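Local coordinates for protein putative (Helicobacter pylori, PDB 4O8S) that probably transfers nucleotidyl groups as a member of the nucleotidyltransferase superfamily, related to AbiEii-type toxins, although its physiological substrate is not established, at residues Arg14-Met25 with Val117-Lys125; Asp45-Leu56 with Leu100-Pro110. All coordinates share one frame; numbering follows the deposited sequence.

Contact 1 (Arg14-Met25 with Val117-Lys125); sequences RAIVKNLADTPM and VIEGMRIAK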
loop_
_atom_site.group_PDB
_atom_site.type_symbol
_atom_site.label_atom_id
_atom_site.label_comp_id
_atom_site.label_asym_id
_atom_site.label_seq_id
_atom_site.Cartn_x
_atom_site.Cartn_y
_atom_site.Cartn_z
ATOM N N ARG A 14 -0.231 -11.395 -8.367
ATOM C CA ARG A 14 -1.618 -11.348 -8.866
ATOM C C ARG A 14 -2.358 -12.673 -8.729
ATOM O O ARG A 14 -3.509 -12.698 -8.304
ATOM C CB ARG A 14 -1.654 -10.927 -10.343
ATOM C CG ARG A 14 -1.366 -9.450 -10.593
ATOM C CD ARG A 14 -1.749 -9.054 -12.032
ATOM N NE ARG A 14 -1.665 -7.607 -12.209
ATOM C CZ ARG A 14 -2.660 -6.764 -11.937
ATOM N NH1 ARG A 14 -3.824 -7.225 -11.479
ATOM N NH2 ARG A 14 -2.493 -5.458 -12.116
ATOM N N ALA A 15 -1.700 -13.765 -9.110
ATOM C CA ALA A 15 -2.313 -15.088 -9.020
ATOM C C ALA A 15 -2.704 -15.376 -7.576
ATOM O O ALA A 15 -3.805 -15.877 -7.285
ATOM C CB ALA A 15 -1.355 -16.141 -9.519
ATOM N N ILE A 16 -1.800 -15.046 -6.660
ATOM C CA ILE A 16 -2.079 -15.278 -5.253
ATOM C C ILE A 16 -3.305 -14.495 -4.817
ATOM O O ILE A 16 -4.256 -15.077 -4.280
ATOM C CB ILE A 16 -0.857 -14.916 -4.365
ATOM C CG1 ILE A 16 0.212 -16.000 -4.505
ATOM C CG2 ILE A 16 -1.259 -14.784 -2.920
ATOM C CD1 ILE A 16 1.571 -15.596 -3.934
ATOM N N VAL A 17 -3.300 -13.183 -5.039
ATOM C CA VAL A 17 -4.425 -12.359 -4.579
ATOM C C VAL A 17 -5.751 -12.795 -5.231
ATOM O O VAL A 17 -6.780 -12.889 -4.557
ATOM C CB VAL A 17 -4.160 -10.851 -4.803
ATOM C CG1 VAL A 17 -5.317 -10.016 -4.266
ATOM C CG2 VAL A 17 -2.837 -10.438 -4.116
ATOM N N LYS A 18 -5.722 -13.095 -6.524
ATOM C CA LYS A 18 -6.928 -13.591 -7.189
ATOM C C LYS A 18 -7.403 -14.919 -6.565
ATOM O O LYS A 18 -8.602 -15.124 -6.353
ATOM C CB LYS A 18 -6.686 -13.714 -8.696
ATOM C CG LYS A 18 -6.709 -12.348 -9.428
ATOM C CD LYS A 18 -6.032 -12.422 -10.795
ATOM C CE LYS A 18 -6.592 -11.390 -11.790
ATOM N NZ LYS A 18 -6.465 -9.951 -11.375
ATOM N N ASN A 19 -6.465 -15.798 -6.221
ATOM C CA ASN A 19 -6.843 -17.051 -5.563
ATOM C C ASN A 19 -7.597 -16.812 -4.260
ATOM O O ASN A 19 -8.518 -17.552 -3.929
ATOM C CB ASN A 19 -5.628 -17.944 -5.296
ATOM C CG ASN A 19 -6.025 -19.336 -4.805
ATOM O OD1 ASN A 19 -6.333 -19.534 -3.622
ATOM N ND2 ASN A 19 -6.032 -20.302 -5.718
ATOM N N LEU A 20 -7.238 -15.755 -3.542
ATOM C CA LEU A 20 -7.847 -15.482 -2.242
ATOM C C LEU A 20 -9.170 -14.714 -2.308
ATOM O O LEU A 20 -9.728 -14.351 -1.266
ATOM C CB LEU A 20 -6.859 -14.730 -1.352
ATOM C CG LEU A 20 -5.524 -15.447 -1.120
ATOM C CD1 LEU A 20 -4.500 -14.509 -0.485
ATOM C CD2 LEU A 20 -5.736 -16.681 -0.236
ATOM N N ALA A 21 -9.691 -14.477 -3.510
ATOM C CA ALA A 21 -10.915 -13.673 -3.648
ATOM C C ALA A 21 -12.161 -14.295 -2.992
ATOM O O ALA A 21 -13.125 -13.584 -2.661
ATOM C CB ALA A 21 -11.181 -13.349 -5.109
ATOM N N ASP A 22 -12.146 -15.612 -2.799
ATOM C CA ASP A 22 -13.257 -16.270 -2.114
ATOM C C ASP A 22 -13.018 -16.484 -0.614
ATOM O O ASP A 22 -13.796 -17.176 0.044
ATOM C CB ASP A 22 -13.613 -17.592 -2.802
ATOM C CG ASP A 22 -12.439 -18.554 -2.865
ATOM O OD1 ASP A 22 -11.290 -18.116 -2.658
ATOM O OD2 ASP A 22 -12.662 -19.752 -3.143
ATOM N N THR A 23 -11.956 -15.882 -0.074
ATOM C CA THR A 23 -11.672 -15.943 1.366
ATOM C C THR A 23 -11.940 -14.567 1.974
ATOM O O THR A 23 -12.282 -13.633 1.243
ATOM C CB THR A 23 -10.211 -16.315 1.620
ATOM O OG1 THR A 23 -9.393 -15.168 1.362
ATOM C CG2 THR A 23 -9.786 -17.481 0.727
ATOM N N PRO A 24 -11.803 -14.424 3.309
ATOM C CA PRO A 24 -12.027 -13.065 3.822
ATOM C C PRO A 24 -10.767 -12.187 3.799
ATOM O O PRO A 24 -10.803 -11.085 4.349
ATOM C CB PRO A 24 -12.462 -13.304 5.281
ATOM C CG PRO A 24 -12.695 -14.811 5.404
ATOM C CD PRO A 24 -11.774 -15.417 4.403
HETATM N N MSE A 25 -9.685 -12.671 3.192
HETATM C CA MSE A 25 -8.431 -11.910 3.080
HETATM C C MSE A 25 -8.616 -10.592 2.310
HETATM O O MSE A 25 -9.187 -10.588 1.226
HETATM C CB MSE A 25 -7.387 -12.751 2.347
HETATM C CG MSE A 25 -7.007 -14.008 3.084
HETATM SE SE MSE A 25 -5.498 -13.649 4.329
HETATM C CE MSE A 25 -4.012 -13.856 3.114
ATOM N N VAL A 117 -13.800 -4.743 -4.367
ATOM C CA VAL A 117 -13.229 -5.707 -5.308
ATOM C C VAL A 117 -12.788 -4.969 -6.558
ATOM O O VAL A 117 -13.536 -4.145 -7.103
ATOM C CB VAL A 117 -14.216 -6.813 -5.701
ATOM C CG1 VAL A 117 -13.532 -7.838 -6.642
ATOM C CG2 VAL A 117 -14.762 -7.487 -4.452
ATOM N N ILE A 118 -11.567 -5.249 -7.002
ATOM C CA ILE A 118 -11.018 -4.627 -8.183
ATOM C C ILE A 118 -10.359 -5.735 -8.990
ATOM O O ILE A 118 -9.426 -6.397 -8.498
ATOM C CB ILE A 118 -9.960 -3.546 -7.820
ATOM C CG1 ILE A 118 -10.554 -2.496 -6.877
ATOM C CG2 ILE A 118 -9.376 -2.912 -9.072
ATOM C CD1 ILE A 118 -11.472 -1.494 -7.568
ATOM N N GLU A 119 -10.835 -5.942 -10.222
ATOM C CA GLU A 119 -10.317 -7.007 -11.083
ATOM C C GLU A 119 -10.225 -8.354 -10.370
ATOM O O GLU A 119 -9.242 -9.088 -10.511
ATOM C CB GLU A 119 -8.976 -6.624 -11.711
ATOM C CG GLU A 119 -9.086 -5.495 -12.752
ATOM C CD GLU A 119 -10.104 -5.798 -13.871
ATOM O OE1 GLU A 119 -10.309 -6.995 -14.221
ATOM O OE2 GLU A 119 -10.701 -4.828 -14.406
ATOM N N GLY A 120 -11.272 -8.680 -9.623
ATOM C CA GLY A 120 -11.362 -9.974 -8.984
ATOM C C GLY A 120 -10.531 -10.067 -7.715
ATOM O O GLY A 120 -10.300 -11.166 -7.218
HETATM N N MSE A 121 -10.097 -8.928 -7.176
HETATM C CA MSE A 121 -9.260 -8.950 -5.974
HETATM C C MSE A 121 -9.876 -8.148 -4.845
HETATM O O MSE A 121 -10.291 -7.003 -5.059
HETATM C CB MSE A 121 -7.884 -8.368 -6.295
HETATM C CG MSE A 121 -7.141 -9.135 -7.358
HETATM SE SE MSE A 121 -5.389 -8.261 -7.765
HETATM C CE MSE A 121 -6.046 -6.798 -8.901
ATOM N N ARG A 122 -9.931 -8.744 -3.653
ATOM C CA ARG A 122 -10.424 -8.057 -2.458
ATOM C C ARG A 122 -9.340 -7.118 -1.917
ATOM O O ARG A 122 -8.224 -7.555 -1.570
ATOM C CB ARG A 122 -10.815 -9.078 -1.384
ATOM C CG ARG A 122 -12.014 -9.966 -1.769
ATOM C CD ARG A 122 -12.195 -11.140 -0.784
ATOM N NE ARG A 122 -12.083 -10.741 0.623
ATOM C CZ ARG A 122 -13.073 -10.204 1.332
ATOM N NH1 ARG A 122 -14.257 -9.984 0.768
ATOM N NH2 ARG A 122 -12.888 -9.882 2.609
ATOM N N ILE A 123 -9.652 -5.829 -1.859
ATOM C CA ILE A 123 -8.646 -4.816 -1.569
ATOM C C ILE A 123 -9.255 -3.783 -0.630
ATOM O O ILE A 123 -10.465 -3.510 -0.699
ATOM C CB ILE A 123 -8.171 -4.135 -2.887
ATOM C CG1 ILE A 123 -7.514 -5.161 -3.815
ATOM C CG2 ILE A 123 -7.172 -3.031 -2.628
ATOM C CD1 ILE A 123 -6.729 -4.514 -4.983
ATOM N N ALA A 124 -8.430 -3.210 0.248
ATOM C CA ALA A 124 -8.888 -2.199 1.205
ATOM C C ALA A 124 -9.326 -0.938 0.465
ATOM O O ALA A 124 -8.779 -0.622 -0.609
ATOM C CB ALA A 124 -7.761 -1.842 2.174
ATOM N N LYS A 125 -10.261 -0.191 1.047
ATOM C CA LYS A 125 -10.658 1.091 0.459
ATOM C C LYS A 125 -9.556 2.130 0.602
ATOM O O LYS A 125 -8.736 2.067 1.531
ATOM C CB LYS A 125 -11.948 1.626 1.095
ATOM C CG LYS A 125 -13.163 0.734 0.877
ATOM C CD LYS A 125 -14.369 1.286 1.630
ATOM C CE LYS A 125 -15.656 0.570 1.206
ATOM N NZ LYS A 125 -16.857 1.110 1.925
HETATM O O HOH W 1 -8.686 -11.258 -3.182
HETATM O O HOH W 2 -10.443 -13.553 -8.520
HETATM O O HOH W 3 -7.382 -10.157 -0.982
#
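A bend at chi3 (45°), after an extended start, carries the guanidinium of Arg122 onto the backbone carbonyls that follow helix 14-19, while a bend at chi4 (59°) turns the ammonium of Lys18 back to the hairpin. Arg122 NE donates to Met25 O at 3.0 Å, and its NH2 to Pro24 O, also at 3.0 Å. Both oxygens sit near the guanidinium edge, yet both N-H groups come from above the carbonyl planes, and the 151° found at each hydrogen confirms that neither bond is straight. Thr23 O lies over one guanidinium face without bonding to NE, and Ala21 O packs 3.2 Å from Arg122 CD. NH1 of Arg122 turns instead to a salt bridge with Glu112.

At the other end, Lys18 NZ meets Glu119 O at 3.0 Å in the carbonyl plane, inside the type I' turn Ile118-Met121. Between these polar ends runs selenomethionine Met121. Its CB lies 3.7 Å from Val17 CG1, the two side chains crossing at about a right angle, and its CG rests beside Lys18 CG. The chain then bends so that CE comes within 3.4 Å of Arg14 NH1. Ala21 CB abuts Gly120 O closely, at 3.2 Å.

Three waters complete the seam: one joins Val17 O to Arg122 N, another Lys18 O to Gly120 O, the third Met25 O to Arg122 O. The bend of the chain is braced by Thr23, whose OG1 donates to Leu20 O and accepts from Met25 N in an ST turn.

Across these two segments the side-chain bonds thus end on main-chain oxygens. Arg122 brings positive charge to carbonyls after the helix, whereas Lys18 reaches from the helix to the hairpin turn; these charges probably favour both contacts, and Glu112, taking NH1, would help fix the guanidinium.

Contact 2 (Asp45-Leu56 with Leu100-Pro110); sequences DLDFDCHKKINL and LKLEISYRDAP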
loop_
_atom_site.group_PDB
_atom_site.type_symbol
_atom_site.label_atom_id
_atom_site.label_comp_id
_atom_site.label_asym_id
_atom_site.label_seq_id
_atom_site.Cartn_x
_atom_site.Cartn_y
_atom_site.Cartn_z
ATOM N N ASP A 45 5.910 -6.493 -1.740
ATOM C CA ASP A 45 5.412 -7.300 -0.616
ATOM C C ASP A 45 3.880 -7.438 -0.656
ATOM O O ASP A 45 3.196 -6.557 -1.179
ATOM C CB ASP A 45 5.831 -6.668 0.720
ATOM C CG ASP A 45 7.347 -6.544 0.862
ATOM O OD1 ASP A 45 8.073 -7.382 0.262
ATOM O OD2 ASP A 45 7.810 -5.615 1.576
ATOM N N LEU A 46 3.336 -8.525 -0.102
ATOM C CA LEU A 46 1.886 -8.638 0.007
ATOM C C LEU A 46 1.476 -8.512 1.472
ATOM O O LEU A 46 2.032 -9.211 2.348
ATOM C CB LEU A 46 1.380 -9.959 -0.575
ATOM C CG LEU A 46 1.442 -10.190 -2.087
ATOM C CD1 LEU A 46 0.978 -11.596 -2.393
ATOM C CD2 LEU A 46 0.565 -9.184 -2.822
ATOM N N ASP A 47 0.522 -7.623 1.748
ATOM C CA ASP A 47 0.058 -7.399 3.113
ATOM C C ASP A 47 -1.471 -7.486 3.154
ATOM O O ASP A 47 -2.165 -6.826 2.359
ATOM C CB ASP A 47 0.529 -6.020 3.604
ATOM C CG ASP A 47 0.648 -5.939 5.121
ATOM O OD1 ASP A 47 0.578 -6.994 5.812
ATOM O OD2 ASP A 47 0.847 -4.818 5.639
ATOM N N PHE A 48 -1.992 -8.292 4.078
ATOM C CA PHE A 48 -3.435 -8.520 4.174
ATOM C C PHE A 48 -3.970 -8.270 5.567
ATOM O O PHE A 48 -3.217 -8.329 6.564
ATOM C CB PHE A 48 -3.771 -9.969 3.835
ATOM C CG PHE A 48 -3.408 -10.385 2.444
ATOM C CD1 PHE A 48 -2.151 -10.905 2.174
ATOM C CD2 PHE A 48 -4.345 -10.315 1.413
ATOM C CE1 PHE A 48 -1.814 -11.338 0.866
ATOM C CE2 PHE A 48 -4.024 -10.733 0.122
ATOM C CZ PHE A 48 -2.753 -11.241 -0.154
ATOM N N ASP A 49 -5.267 -7.985 5.641
ATOM C CA ASP A 49 -6.027 -8.117 6.889
ATOM C C ASP A 49 -6.948 -9.300 6.675
ATOM O O ASP A 49 -7.351 -9.571 5.542
ATOM C CB ASP A 49 -6.908 -6.898 7.165
ATOM C CG ASP A 49 -6.134 -5.715 7.675
ATOM O OD1 ASP A 49 -5.079 -5.910 8.337
ATOM O OD2 ASP A 49 -6.584 -4.577 7.407
ATOM N N CYS A 50 -7.274 -10.007 7.752
ATOM C CA CYS A 50 -8.230 -11.097 7.693
ATOM C C CYS A 50 -8.806 -11.301 9.086
ATOM O O CYS A 50 -8.071 -11.224 10.070
ATOM C CB CYS A 50 -7.534 -12.376 7.241
ATOM S SG CYS A 50 -8.665 -13.619 6.550
ATOM N N HIS A 51 -10.103 -11.570 9.189
ATOM C CA HIS A 51 -10.714 -11.719 10.513
ATOM C C HIS A 51 -10.577 -13.134 11.094
ATOM O O HIS A 51 -10.790 -13.335 12.295
ATOM C CB HIS A 51 -12.185 -11.298 10.499
ATOM C CG HIS A 51 -13.087 -12.306 9.865
ATOM N ND1 HIS A 51 -13.343 -12.330 8.510
ATOM C CD2 HIS A 51 -13.785 -13.339 10.398
ATOM C CE1 HIS A 51 -14.170 -13.328 8.238
ATOM N NE2 HIS A 51 -14.449 -13.957 9.366
ATOM N N LYS A 52 -10.233 -14.112 10.256
ATOM C CA LYS A 52 -9.971 -15.461 10.762
ATOM C C LYS A 52 -8.885 -16.191 9.972
ATOM O O LYS A 52 -8.484 -15.758 8.881
ATOM C CB LYS A 52 -11.250 -16.301 10.755
ATOM C CG LYS A 52 -11.653 -16.779 9.359
ATOM C CD LYS A 52 -13.072 -17.345 9.360
ATOM C CE LYS A 52 -13.556 -17.609 7.937
ATOM N NZ LYS A 52 -15.030 -17.866 7.860
ATOM N N LYS A 53 -8.425 -17.306 10.530
ATOM C CA LYS A 53 -7.416 -18.145 9.885
ATOM C C LYS A 53 -7.944 -18.830 8.628
ATOM O O LYS A 53 -9.136 -19.131 8.533
ATOM C CB LYS A 53 -6.918 -19.214 10.864
ATOM C CG LYS A 53 -5.497 -18.988 11.367
ATOM C CD LYS A 53 -5.413 -17.761 12.264
ATOM C CE LYS A 53 -3.968 -17.483 12.684
ATOM N NZ LYS A 53 -3.367 -18.596 13.470
ATOM N N ILE A 54 -7.048 -19.078 7.672
ATOM C CA ILE A 54 -7.377 -19.801 6.442
ATOM C C ILE A 54 -6.249 -20.784 6.083
ATOM O O ILE A 54 -5.222 -20.843 6.776
ATOM C CB ILE A 54 -7.594 -18.840 5.248
ATOM C CG1 ILE A 54 -6.272 -18.191 4.839
ATOM C CG2 ILE A 54 -8.646 -17.783 5.574
ATOM C CD1 ILE A 54 -6.013 -18.196 3.335
ATOM N N ASN A 55 -6.430 -21.552 5.006
ATOM C CA ASN A 55 -5.370 -22.446 4.550
ATOM C C ASN A 55 -4.434 -21.690 3.608
ATOM O O ASN A 55 -4.424 -21.922 2.395
ATOM C CB ASN A 55 -5.944 -23.713 3.884
ATOM C CG ASN A 55 -4.871 -24.783 3.595
ATOM O OD1 ASN A 55 -3.682 -24.611 3.908
ATOM N ND2 ASN A 55 -5.301 -25.899 3.001
ATOM N N LEU A 56 -3.638 -20.795 4.189
ATOM C CA LEU A 56 -2.742 -19.935 3.435
ATOM C C LEU A 56 -1.774 -20.741 2.581
ATOM O O LEU A 56 -1.637 -20.492 1.379
ATOM C CB LEU A 56 -1.973 -19.021 4.397
ATOM C CG LEU A 56 -1.162 -17.885 3.772
ATOM C CD1 LEU A 56 0.243 -18.328 3.402
ATOM C CD2 LEU A 56 -1.898 -17.298 2.550
ATOM N N LEU A 100 9.095 -13.682 -2.129
ATOM C CA LEU A 100 7.891 -12.879 -1.940
ATOM C C LEU A 100 7.501 -12.903 -0.469
ATOM O O LEU A 100 7.209 -13.969 0.089
ATOM C CB LEU A 100 6.725 -13.412 -2.784
ATOM C CG LEU A 100 5.360 -12.768 -2.498
ATOM C CD1 LEU A 100 5.441 -11.275 -2.728
ATOM C CD2 LEU A 100 4.280 -13.366 -3.385
ATOM N N LYS A 101 7.508 -11.737 0.170
ATOM C CA LYS A 101 7.072 -11.637 1.557
ATOM C C LYS A 101 5.557 -11.480 1.627
ATOM O O LYS A 101 4.974 -10.628 0.941
ATOM C CB LYS A 101 7.763 -10.473 2.285
ATOM C CG LYS A 101 7.213 -10.272 3.714
ATOM C CD LYS A 101 8.162 -9.483 4.627
ATOM C CE LYS A 101 8.297 -8.016 4.236
ATOM N NZ LYS A 101 9.102 -7.259 5.252
ATOM N N LEU A 102 4.913 -12.307 2.445
ATOM C CA LEU A 102 3.457 -12.254 2.591
ATOM C C LEU A 102 3.137 -12.136 4.069
ATOM O O LEU A 102 3.506 -13.000 4.867
ATOM C CB LEU A 102 2.811 -13.509 1.997
ATOM C CG LEU A 102 1.315 -13.522 1.688
ATOM C CD1 LEU A 102 1.019 -14.658 0.733
ATOM C CD2 LEU A 102 0.480 -13.689 2.955
ATOM N N GLU A 103 2.460 -11.056 4.436
ATOM C CA GLU A 103 2.093 -10.825 5.824
ATOM C C GLU A 103 0.596 -10.683 6.019
ATOM O O GLU A 103 -0.113 -10.105 5.177
ATOM C CB GLU A 103 2.782 -9.574 6.349
ATOM C CG GLU A 103 4.280 -9.723 6.549
ATOM C CD GLU A 103 4.772 -8.822 7.668
ATOM O OE1 GLU A 103 3.986 -8.583 8.630
ATOM O OE2 GLU A 103 5.928 -8.348 7.579
ATOM N N ILE A 104 0.110 -11.192 7.146
ATOM C CA ILE A 104 -1.296 -11.067 7.480
ATOM C C ILE A 104 -1.439 -10.544 8.900
ATOM O O ILE A 104 -0.712 -10.980 9.816
ATOM C CB ILE A 104 -2.018 -12.426 7.390
ATOM C CG1 ILE A 104 -1.541 -13.209 6.163
ATOM C CG2 ILE A 104 -3.540 -12.240 7.385
ATOM C CD1 ILE A 104 -2.137 -14.610 6.064
ATOM N N SER A 105 -2.378 -9.619 9.091
ATOM C CA SER A 105 -2.790 -9.195 10.424
ATOM C C SER A 105 -4.227 -9.670 10.682
ATOM O O SER A 105 -5.106 -9.439 9.846
ATOM C CB SER A 105 -2.695 -7.670 10.559
ATOM O OG SER A 105 -3.395 -7.244 11.729
ATOM N N TYR A 106 -4.460 -10.349 11.815
ATOM C CA TYR A 106 -5.798 -10.836 12.191
ATOM C C TYR A 106 -6.506 -9.856 13.152
ATOM O O TYR A 106 -5.832 -9.101 13.848
ATOM C CB TYR A 106 -5.705 -12.265 12.768
ATOM C CG TYR A 106 -5.043 -13.239 11.806
ATOM C CD1 TYR A 106 -5.758 -13.783 10.745
ATOM C CD2 TYR A 106 -3.705 -13.587 11.935
ATOM C CE1 TYR A 106 -5.173 -14.640 9.838
ATOM C CE2 TYR A 106 -3.100 -14.460 11.024
ATOM C CZ TYR A 106 -3.848 -14.974 9.977
ATOM O OH TYR A 106 -3.288 -15.841 9.059
ATOM N N ARG A 107 -7.843 -9.834 13.156
ATOM C CA ARG A 107 -8.648 -8.850 13.929
ATOM C C ARG A 107 -8.239 -7.367 13.763
ATOM O O ARG A 107 -8.530 -6.514 14.609
ATOM C CB ARG A 107 -8.739 -9.224 15.420
ATOM C CG ARG A 107 -9.989 -8.695 16.147
ATOM C CD ARG A 107 -11.243 -9.480 15.776
ATOM N NE ARG A 107 -12.105 -8.776 14.826
ATOM C CZ ARG A 107 -13.234 -9.281 14.335
ATOM N NH1 ARG A 107 -13.630 -10.492 14.701
ATOM N NH2 ARG A 107 -13.966 -8.581 13.478
ATOM N N ASP A 108 -7.546 -7.082 12.669
ATOM C CA ASP A 108 -7.340 -5.728 12.196
ATOM C C ASP A 108 -8.575 -5.503 11.341
ATOM O O ASP A 108 -9.025 -4.376 11.122
ATOM C CB ASP A 108 -6.099 -5.718 11.300
ATOM C CG ASP A 108 -5.306 -4.425 11.384
ATOM O OD1 ASP A 108 -5.918 -3.333 11.371
ATOM O OD2 ASP A 108 -4.058 -4.512 11.453
ATOM N N ALA A 109 -9.137 -6.637 10.922
ATOM C CA ALA A 109 -10.017 -6.764 9.761
ATOM C C ALA A 109 -11.073 -5.694 9.554
ATOM O O ALA A 109 -11.791 -5.318 10.488
ATOM C CB ALA A 109 -10.659 -8.144 9.741
ATOM N N PRO A 110 -11.174 -5.213 8.306
ATOM C CA PRO A 110 -12.265 -4.318 7.922
ATOM C C PRO A 110 -13.581 -5.084 7.974
ATOM O O PRO A 110 -13.586 -6.308 7.789
ATOM C CB PRO A 110 -11.926 -3.959 6.469
ATOM C CG PRO A 110 -11.088 -5.106 5.972
ATOM C CD PRO A 110 -10.300 -5.559 7.166
HETATM O O HOH W 4 8.471 -9.422 -1.181
HETATM O O HOH W 5 -5.718 -2.430 8.320
HETATM O O HOH W 6 -4.718 -17.661 7.816
#
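The ring of Tyr106 fills a slot made partly by its own strand and partly by the loop after strand 46-50. Lys53 CE lies over one face, 3.9 Å from the ring centroid in a CH-pi contact, and Ile104 CG2 over the opposite face, both set toward the rim. Lys52 O meets the ring edge, and a water spans Tyr106 OH and Ile54 N. Lys53 NZ continues to a salt bridge with Asp78.

Next to this slot, strands 46-50 and 100-106 run parallel, 4.7 Å apart at closest approach, axes at 21°. The ladder runs from Leu46 N with Lys101 O (2.9 Å) to Cys50 N with Ser105 O (3.1 Å). On the apolar face, Phe48 CE1 nestles against CG and CD2 of Leu102 (3.9 Å to CD2). Leu46 CD1 fits beside Leu100 CD2, and Ile104 pushes CG2 toward Cys50 CB. Leu56 slides past Ile104 in the opposite direction and packs CG against its end, 4.1 Å from Ile104 CD1.

The other face is polar. The backbone sets Asp49 CB against Pro110 CD at 3.6 Å, and a chi1 of -77° turns the carboxylate toward Asp108 CB. Salt bridges from Lys28 and Arg128 probably ease its closeness to the Asp108 carboxylate. Asp47 and Glu103 are bridge partners, Asp47 OD1 lying 3.4 Å from Glu103 CB, and Glu103 pairs with Arg84.

Central parallel strands with acidic residues on one face are consistent with the nucleotidyltransferase fold. The Asp45-Leu46-Asp47 sequence, with Glu103 on the neighbouring strand, resembles the carboxylate pattern of that superfamily's active site.

How the contacts relate
Contact 2 is nested within the chain loop that contact 1 closes: the segments come in the order 14-25, 45-56, 100-110, 117-125. Their centres lie about 12 Å apart, and they touch directly. Met25 CE of contact 1 reaches both Phe48 CG and Ile104 CD1, each at 3.6 Å, while Ile16 CD1 meets Leu100 CD2, so helix 4-19 packs on the apolar face of the mixed sheet. Strand 26-27, directly after Met25, pairs antiparallel with strand 46-50, and its Leu27 also bonds the backbones of Arg122 and Ala124. The hairpin of contact 1 is thereby tied to the sheet of contact 2 within the nucleotidyltransferase-like region.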